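Local structure of abietadiene synthase, chloroplastic (Abies grandis, 3S9V) at residues L671-L676 against L727-R732; N629-N634 against V681-T686; Q701-D706 against L716-S721. The protein is a plant member of the terpene synthases, built mainly of helices, and carries a domain of the metal-binding terpene synthase family. All coordinates share one frame; numbering follows the deposited sequence.

Contact 1: residues L671-L676 against L727-R732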
# COMPACT_ATOMS: atom_id res chain seq x y z
N LEU A 671 -15.79 9.54 16.96
CA LEU A 671 -16.28 10.73 16.26
C LEU A 671 -15.60 12.00 16.79
O LEU A 671 -15.35 12.93 16.03
CB LEU A 671 -17.79 10.85 16.43
CG LEU A 671 -18.49 11.77 15.43
CD1 LEU A 671 -18.72 11.01 14.13
CD2 LEU A 671 -19.83 12.25 15.99
N GLN A 672 -15.31 12.04 18.08
CA GLN A 672 -14.67 13.20 18.68
C GLN A 672 -13.28 13.44 18.10
O GLN A 672 -12.91 14.57 17.81
CB GLN A 672 -14.59 13.04 20.21
CG GLN A 672 -15.97 12.95 20.87
CD GLN A 672 -15.91 12.66 22.37
OE1 GLN A 672 -14.97 12.04 22.86
NE2 GLN A 672 -16.94 13.09 23.09
N LEU A 673 -12.52 12.36 17.92
CA LEU A 673 -11.18 12.46 17.36
C LEU A 673 -11.21 12.95 15.91
O LEU A 673 -10.34 13.70 15.48
CB LEU A 673 -10.48 11.11 17.44
CG LEU A 673 -9.86 10.75 18.80
CD1 LEU A 673 -9.43 9.30 18.80
CD2 LEU A 673 -8.67 11.65 19.07
N MET A 674 -12.21 12.50 15.17
CA MET A 674 -12.38 12.88 13.78
C MET A 674 -12.55 14.38 13.74
O MET A 674 -11.88 15.08 12.99
CB MET A 674 -13.62 12.19 13.17
CG MET A 674 -14.02 12.71 11.79
SD MET A 674 -15.72 12.28 11.33
CE MET A 674 -16.59 13.38 12.42
N GLY A 675 -13.48 14.87 14.56
CA GLY A 675 -13.73 16.30 14.63
C GLY A 675 -12.50 17.06 15.08
O GLY A 675 -12.18 18.12 14.53
N LEU A 676 -11.79 16.53 16.07
CA LEU A 676 -10.59 17.19 16.58
C LEU A 676 -9.53 17.32 15.49
O LEU A 676 -9.04 18.42 15.24
CB LEU A 676 -10.01 16.44 17.78
CG LEU A 676 -8.71 16.99 18.39
CD1 LEU A 676 -8.93 18.42 18.83
CD2 LEU A 676 -8.25 16.12 19.58
N LEU A 727 -4.35 11.60 15.39
CA LEU A 727 -4.49 10.79 14.18
C LEU A 727 -4.04 9.37 14.48
O LEU A 727 -4.57 8.39 13.93
CB LEU A 727 -3.64 11.37 13.03
CG LEU A 727 -4.23 12.54 12.25
CD1 LEU A 727 -3.15 13.16 11.35
CD2 LEU A 727 -5.41 12.06 11.42
N GLU A 728 -3.05 9.26 15.36
CA GLU A 728 -2.52 7.97 15.74
C GLU A 728 -3.58 7.23 16.56
O GLU A 728 -3.81 6.04 16.37
CB GLU A 728 -1.24 8.17 16.56
CG GLU A 728 -0.31 6.99 16.60
CD GLU A 728 1.13 7.40 16.85
OE1 GLU A 728 1.38 8.15 17.82
OE2 GLU A 728 2.01 6.97 16.08
N GLU A 729 -4.25 7.96 17.45
CA GLU A 729 -5.30 7.37 18.26
C GLU A 729 -6.48 7.00 17.35
O GLU A 729 -7.15 5.99 17.55
CB GLU A 729 -5.76 8.34 19.36
CG GLU A 729 -6.86 7.72 20.25
CD GLU A 729 -7.18 8.51 21.52
OE1 GLU A 729 -8.18 8.15 22.19
OE2 GLU A 729 -6.44 9.47 21.86
N LEU A 730 -6.71 7.83 16.33
CA LEU A 730 -7.80 7.59 15.38
C LEU A 730 -7.54 6.30 14.59
O LEU A 730 -8.48 5.58 14.24
CB LEU A 730 -7.94 8.78 14.42
CG LEU A 730 -9.13 8.74 13.47
CD1 LEU A 730 -10.42 8.67 14.29
CD2 LEU A 730 -9.13 9.96 12.58
N ASN A 731 -6.27 5.99 14.31
CA ASN A 731 -5.96 4.76 13.60
C ASN A 731 -6.42 3.58 14.44
O ASN A 731 -7.10 2.67 13.94
CB ASN A 731 -4.45 4.58 13.37
CG ASN A 731 -3.93 5.40 12.22
OD1 ASN A 731 -4.63 5.64 11.23
ND2 ASN A 731 -2.66 5.81 12.33
N ARG A 732 -6.04 3.58 15.71
CA ARG A 732 -6.40 2.48 16.59
C ARG A 732 -7.90 2.30 16.66
O ARG A 732 -8.38 1.17 16.69
CB ARG A 732 -5.83 2.67 18.00
CG ARG A 732 -5.94 1.41 18.86
CD ARG A 732 -5.22 1.58 20.19
NE ARG A 732 -5.66 2.77 20.91
CZ ARG A 732 -5.09 3.23 22.01
NH1 ARG A 732 -5.57 4.32 22.60
NH2 ARG A 732 -4.04 2.61 22.54

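Contact 2: residues N629-N634 against V681-T686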
# COMPACT_ATOMS: atom_id res chain seq x y z
N ASN A 629 -8.30 24.48 25.53
CA ASN A 629 -9.26 23.42 25.86
C ASN A 629 -10.70 23.81 25.60
O ASN A 629 -11.46 23.04 25.01
CB ASN A 629 -9.11 23.00 27.31
CG ASN A 629 -7.95 22.06 27.53
OD1 ASN A 629 -6.82 22.34 27.12
ND2 ASN A 629 -8.21 20.93 28.17
N GLU A 630 -11.10 24.99 26.05
CA GLU A 630 -12.47 25.42 25.84
C GLU A 630 -12.75 25.63 24.37
O GLU A 630 -13.80 25.22 23.88
CB GLU A 630 -12.79 26.70 26.60
CG GLU A 630 -14.20 27.21 26.35
CD GLU A 630 -14.63 28.31 27.31
OE1 GLU A 630 -13.94 29.34 27.40
OE2 GLU A 630 -15.67 28.14 27.98
N TYR A 631 -11.81 26.25 23.66
CA TYR A 631 -11.99 26.50 22.23
C TYR A 631 -12.10 25.19 21.47
O TYR A 631 -13.10 24.94 20.77
CB TYR A 631 -10.83 27.31 21.67
CG TYR A 631 -10.86 27.42 20.15
CD1 TYR A 631 -10.08 26.58 19.37
CD2 TYR A 631 -11.70 28.33 19.51
CE1 TYR A 631 -10.13 26.64 17.97
CE2 TYR A 631 -11.77 28.40 18.12
CZ TYR A 631 -10.98 27.55 17.36
OH TYR A 631 -11.03 27.63 15.99
N ILE A 632 -11.08 24.35 21.60
CA ILE A 632 -11.07 23.07 20.91
C ILE A 632 -12.32 22.22 21.15
O ILE A 632 -12.80 21.60 20.22
CB ILE A 632 -9.80 22.25 21.27
CG1 ILE A 632 -8.74 22.52 20.22
CG2 ILE A 632 -10.11 20.76 21.31
CD1 ILE A 632 -9.20 22.17 18.80
N GLU A 633 -12.84 22.20 22.37
CA GLU A 633 -14.05 21.42 22.63
C GLU A 633 -15.22 21.86 21.75
O GLU A 633 -15.93 21.02 21.20
CB GLU A 633 -14.44 21.49 24.10
CG GLU A 633 -13.51 20.69 25.02
CD GLU A 633 -13.27 19.26 24.53
OE1 GLU A 633 -14.26 18.54 24.26
OE2 GLU A 633 -12.09 18.85 24.43
N ASN A 634 -15.43 23.17 21.62
CA ASN A 634 -16.52 23.69 20.78
C ASN A 634 -16.15 23.62 19.29
O ASN A 634 -16.98 23.26 18.45
CB ASN A 634 -16.83 25.14 21.14
CG ASN A 634 -18.03 25.68 20.39
OD1 ASN A 634 -19.16 25.27 20.62
ND2 ASN A 634 -17.78 26.60 19.47
N VAL A 681 -6.20 20.58 11.64
CA VAL A 681 -5.52 20.71 10.36
C VAL A 681 -6.02 21.97 9.68
O VAL A 681 -5.24 22.74 9.11
CB VAL A 681 -5.75 19.49 9.44
CG1 VAL A 681 -7.17 19.47 8.90
CG2 VAL A 681 -4.74 19.51 8.30
N ASN A 682 -7.33 22.19 9.77
CA ASN A 682 -7.98 23.36 9.18
C ASN A 682 -7.41 24.66 9.78
O ASN A 682 -7.12 25.61 9.05
CB ASN A 682 -9.49 23.27 9.43
CG ASN A 682 -10.27 24.45 8.84
OD1 ASN A 682 -10.11 25.59 9.27
ND2 ASN A 682 -11.11 24.16 7.85
N ASP A 683 -7.24 24.67 11.10
CA ASP A 683 -6.74 25.84 11.82
C ASP A 683 -5.26 26.16 11.61
O ASP A 683 -4.90 27.33 11.45
CB ASP A 683 -7.02 25.69 13.32
CG ASP A 683 -8.41 26.19 13.72
OD1 ASP A 683 -9.34 26.13 12.89
OD2 ASP A 683 -8.56 26.63 14.87
N THR A 684 -4.41 25.15 11.62
CA THR A 684 -2.98 25.38 11.42
C THR A 684 -2.74 26.01 10.05
O THR A 684 -1.74 26.70 9.84
CB THR A 684 -2.18 24.08 11.51
OG1 THR A 684 -2.69 23.14 10.55
CG2 THR A 684 -2.27 23.48 12.90
N LYS A 685 -3.67 25.77 9.13
CA LYS A 685 -3.57 26.29 7.78
C LYS A 685 -4.21 27.67 7.67
O LYS A 685 -3.52 28.69 7.64
CB LYS A 685 -4.26 25.32 6.82
CG LYS A 685 -3.97 25.54 5.34
CD LYS A 685 -2.61 24.97 4.94
CE LYS A 685 -2.43 24.97 3.43
NZ LYS A 685 -1.16 24.30 3.01
N THR A 686 -5.54 27.69 7.62
CA THR A 686 -6.32 28.92 7.48
C THR A 686 -6.04 30.04 8.47
O THR A 686 -6.25 31.22 8.15
CB THR A 686 -7.84 28.63 7.53
OG1 THR A 686 -8.18 28.07 8.80
CG2 THR A 686 -8.24 27.67 6.42

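Contact 3: residues Q701-D706 against L716-S721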
# COMPACT_ATOMS: atom_id res chain seq x y z
N GLN A 701 -3.96 30.68 17.95
CA GLN A 701 -4.18 31.91 18.71
C GLN A 701 -4.47 31.64 20.18
O GLN A 701 -3.93 32.31 21.07
CB GLN A 701 -5.32 32.71 18.09
CG GLN A 701 -5.03 33.19 16.67
CD GLN A 701 -6.19 33.95 16.05
OE1 GLN A 701 -7.26 33.38 15.80
NE2 GLN A 701 -5.99 35.24 15.79
N CYS A 702 -5.33 30.66 20.43
CA CYS A 702 -5.71 30.30 21.79
C CYS A 702 -4.58 29.65 22.57
O CYS A 702 -4.40 29.93 23.76
CB CYS A 702 -6.92 29.36 21.77
SG CYS A 702 -8.46 30.14 21.21
N TYR A 703 -3.81 28.80 21.90
CA TYR A 703 -2.71 28.13 22.58
C TYR A 703 -1.70 29.18 23.01
O TYR A 703 -1.11 29.09 24.09
CB TYR A 703 -2.03 27.11 21.67
CG TYR A 703 -1.06 26.24 22.43
CD1 TYR A 703 -1.51 25.38 23.43
CD2 TYR A 703 0.31 26.30 22.20
CE1 TYR A 703 -0.64 24.62 24.18
CE2 TYR A 703 1.21 25.54 22.95
CZ TYR A 703 0.72 24.70 23.94
OH TYR A 703 1.58 23.93 24.69
N MET A 704 -1.52 30.17 22.16
CA MET A 704 -0.59 31.24 22.44
C MET A 704 -1.07 32.08 23.62
O MET A 704 -0.27 32.63 24.36
CB MET A 704 -0.38 32.10 21.19
CG MET A 704 0.37 31.38 20.07
SD MET A 704 0.56 32.35 18.56
CE MET A 704 2.16 33.12 18.86
N LYS A 705 -2.39 32.16 23.80
CA LYS A 705 -2.92 32.94 24.91
C LYS A 705 -2.75 32.19 26.22
O LYS A 705 -2.66 32.80 27.29
CB LYS A 705 -4.40 33.27 24.70
CG LYS A 705 -4.86 34.49 25.51
CD LYS A 705 -6.35 34.46 25.79
CE LYS A 705 -6.72 33.29 26.70
NZ LYS A 705 -8.15 33.30 27.12
N ASP A 706 -2.71 30.86 26.16
CA ASP A 706 -2.53 30.08 27.37
C ASP A 706 -1.05 29.95 27.72
O ASP A 706 -0.70 29.49 28.80
CB ASP A 706 -3.15 28.68 27.22
CG ASP A 706 -4.66 28.72 27.11
OD1 ASP A 706 -5.31 29.39 27.94
OD2 ASP A 706 -5.20 28.06 26.20
N LEU A 716 2.49 26.57 16.70
CA LEU A 716 2.05 25.90 15.48
C LEU A 716 2.51 24.45 15.52
O LEU A 716 1.74 23.52 15.26
CB LEU A 716 2.62 26.61 14.25
CG LEU A 716 2.19 26.11 12.87
CD1 LEU A 716 0.69 26.27 12.71
CD2 LEU A 716 2.93 26.91 11.79
N GLN A 717 3.78 24.26 15.86
CA GLN A 717 4.35 22.93 15.94
C GLN A 717 3.63 22.09 16.99
O GLN A 717 3.29 20.93 16.74
CB GLN A 717 5.85 22.98 16.26
CG GLN A 717 6.44 21.62 16.59
CD GLN A 717 7.96 21.63 16.62
OE1 GLN A 717 8.58 22.49 17.25
NE2 GLN A 717 8.57 20.66 15.95
N HIS A 718 3.40 22.66 18.17
CA HIS A 718 2.71 21.91 19.23
C HIS A 718 1.34 21.44 18.75
O HIS A 718 0.92 20.31 19.05
CB HIS A 718 2.56 22.77 20.48
CG HIS A 718 1.70 22.15 21.53
ND1 HIS A 718 0.38 22.50 21.72
CD2 HIS A 718 1.96 21.15 22.41
CE1 HIS A 718 -0.14 21.76 22.68
NE2 HIS A 718 0.79 20.93 23.11
N VAL A 719 0.64 22.29 18.01
CA VAL A 719 -0.67 21.94 17.49
C VAL A 719 -0.56 20.79 16.48
O VAL A 719 -1.46 19.96 16.38
CB VAL A 719 -1.35 23.15 16.82
CG1 VAL A 719 -2.61 22.71 16.10
CG2 VAL A 719 -1.68 24.18 17.88
N TYR A 720 0.55 20.75 15.74
CA TYR A 720 0.78 19.67 14.77
C TYR A 720 1.02 18.39 15.55
O TYR A 720 0.71 17.29 15.08
CB TYR A 720 2.02 19.97 13.92
CG TYR A 720 1.79 20.97 12.82
CD1 TYR A 720 2.78 21.90 12.49
CD2 TYR A 720 0.60 20.99 12.09
CE1 TYR A 720 2.58 22.83 11.46
CE2 TYR A 720 0.40 21.90 11.06
CZ TYR A 720 1.39 22.82 10.76
OH TYR A 720 1.18 23.74 9.75
N SER A 721 1.60 18.53 16.73
CA SER A 721 1.90 17.39 17.58
C SER A 721 0.61 16.78 18.12
O SER A 721 0.42 15.56 18.08
CB SER A 721 2.80 17.82 18.74
OG SER A 721 3.30 16.69 19.43

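Contact 1: residues L671-L676 against L727-R732
The carboxylate of E729 is the flat group here, and both methyls of L673 lie over the same face of it. CD1 of L673 is 3.6 Å from CD of E729 and displaced toward the methylene end, where it comes closer, 3.3 Å from CG. The other methyl, CD2, stands higher over that face, 4.2 Å from OE2 of E729. The charged end itself is engaged by R669, whose NE forms a salt bridge with OE1. Glutamate suits this place because its methylenes give leucine an apolar surface while its tip reaches a basic partner one turn before L673. The two side chains cross at about a right angle. With CG anti to the backbone N (chi1 -179°) and the chain extended beyond it, E729 presents its length to the leucine.

Deeper in, L730 supplies the purely apolar half of the contact. Its CD1 packs 4.0 Å from CB of L673 and 4.3 Å from the backbone N of M674. This pairing follows from the register, since L673 and L730 have the nearest CA atoms, 6.2 Å apart.

Segments 671-676 and 727-732, on helices 669-693 and 712-736 of the all-helical metal-binding domain, run roughly antiparallel, their short axes 147° apart in direction and 9.5 Å at closest approach. Helix 741-757 touches M674 through V747 and L730 through F748 and A751; helix 641-648 also touches M674.

Contact 2: residues N629-N634 against V681-T686
OD2 of D683 accepts two hydrogen bonds, one from the phenol OH of Y631 and one from the backbone N of A699, the first residue of helix 699-706. The tyrosine bond measures 2.9 Å from OH to OD2 and uses the syn lone pair of that oxygen. OD2 also lies near the plane of the Y631 ring, at its edge, 3.5 Å from CE1. Ring and carboxylate are turned 37° against each other. The other oxygen, OD1 of D683, makes a salt bridge with NE of R679, one turn earlier on the same helix. With both oxygens occupied, the carboxylate's rotation is restrained, and tyrosine suits the gap because its long, rigid ring delivers a hydroxyl across it. CG anti to the backbone N (chi1 171°) sends that ring out toward D683, which approaches from the opposite direction.

Beside D683, N682 and T686, followed by E690, match the pattern of the second metal-binding motif of class I terpene synthases, whose equivalents in relatives bind magnesium. Within the helix, T686 OG1 bonds to the carbonyl O of N682 at 2.7 Å, from above the carbonyl plane, tentatively, since T686 is poorly ordered. The same oxygen takes the ordinary helical bond from T686 N.

Y631, on helix 628-638, packs against W619 of helix 599-621. A quarter turn round helix 669-693 from D683, T684 meets L716, V719 and Y720 of helix 712-736.

Contact 3: residues Q701-D706 against L716-S721
Two consecutive helices of the all-helical terpene synthase fold, 699-706 and 712-736, are joined by a short loop, and an offset aromatic stack links Y703, before the loop, to H718, after it. The ring centroids are 4.0 Å apart and the planes differ by only 12°, although the two side chains approach each other at about a right angle. Each residue has CG anti to its own backbone N (chi1 -170° for Y703 and 172° for H718), which swings both rings into the space between the helices.

The overlap is close but displaced. ND1 of H718 lies over a face of the tyrosine toward its rim, 3.1 Å from CZ, and CE1 of H718 is 3.3 Å from CE1 of Y703. A tyrosine and a histidine suit a partly exposed place, since two flat, polar aromatic groups can cover one another and still tolerate water. The loop contributes H707, whose ring also meets that of Y703 and whose ND1 is hydrogen-bonded to the carbonyl O of Y703. A715 touches Y703 from the second helix. The offset brings the Y703 hydroxyl over the middle of the imidazole, OH standing 3.3 Å above the H718 ring plane.

Helix 669-693 serves both contact 1 and contact 2, whose centres are 14 Å apart. They touch where L676 CD1 packs 3.6 Å from I632 CG2. Contact 3 is centred 9 Å from contact 2 and meets it in two places: T684 CG2 lies 3.3 Å from V719 CG1, and Y631 CB lies 3.7 Å from C702 SG. Contacts 1 and 3 share helix 712-736 but do not touch, their nearest atoms being about 7 Å apart. Contact 2 thus sits between the others and carries the stretch resembling a metal-binding motif, so it is probably nearest to the class I active site; contacts 1 and 3 join the surrounding helices.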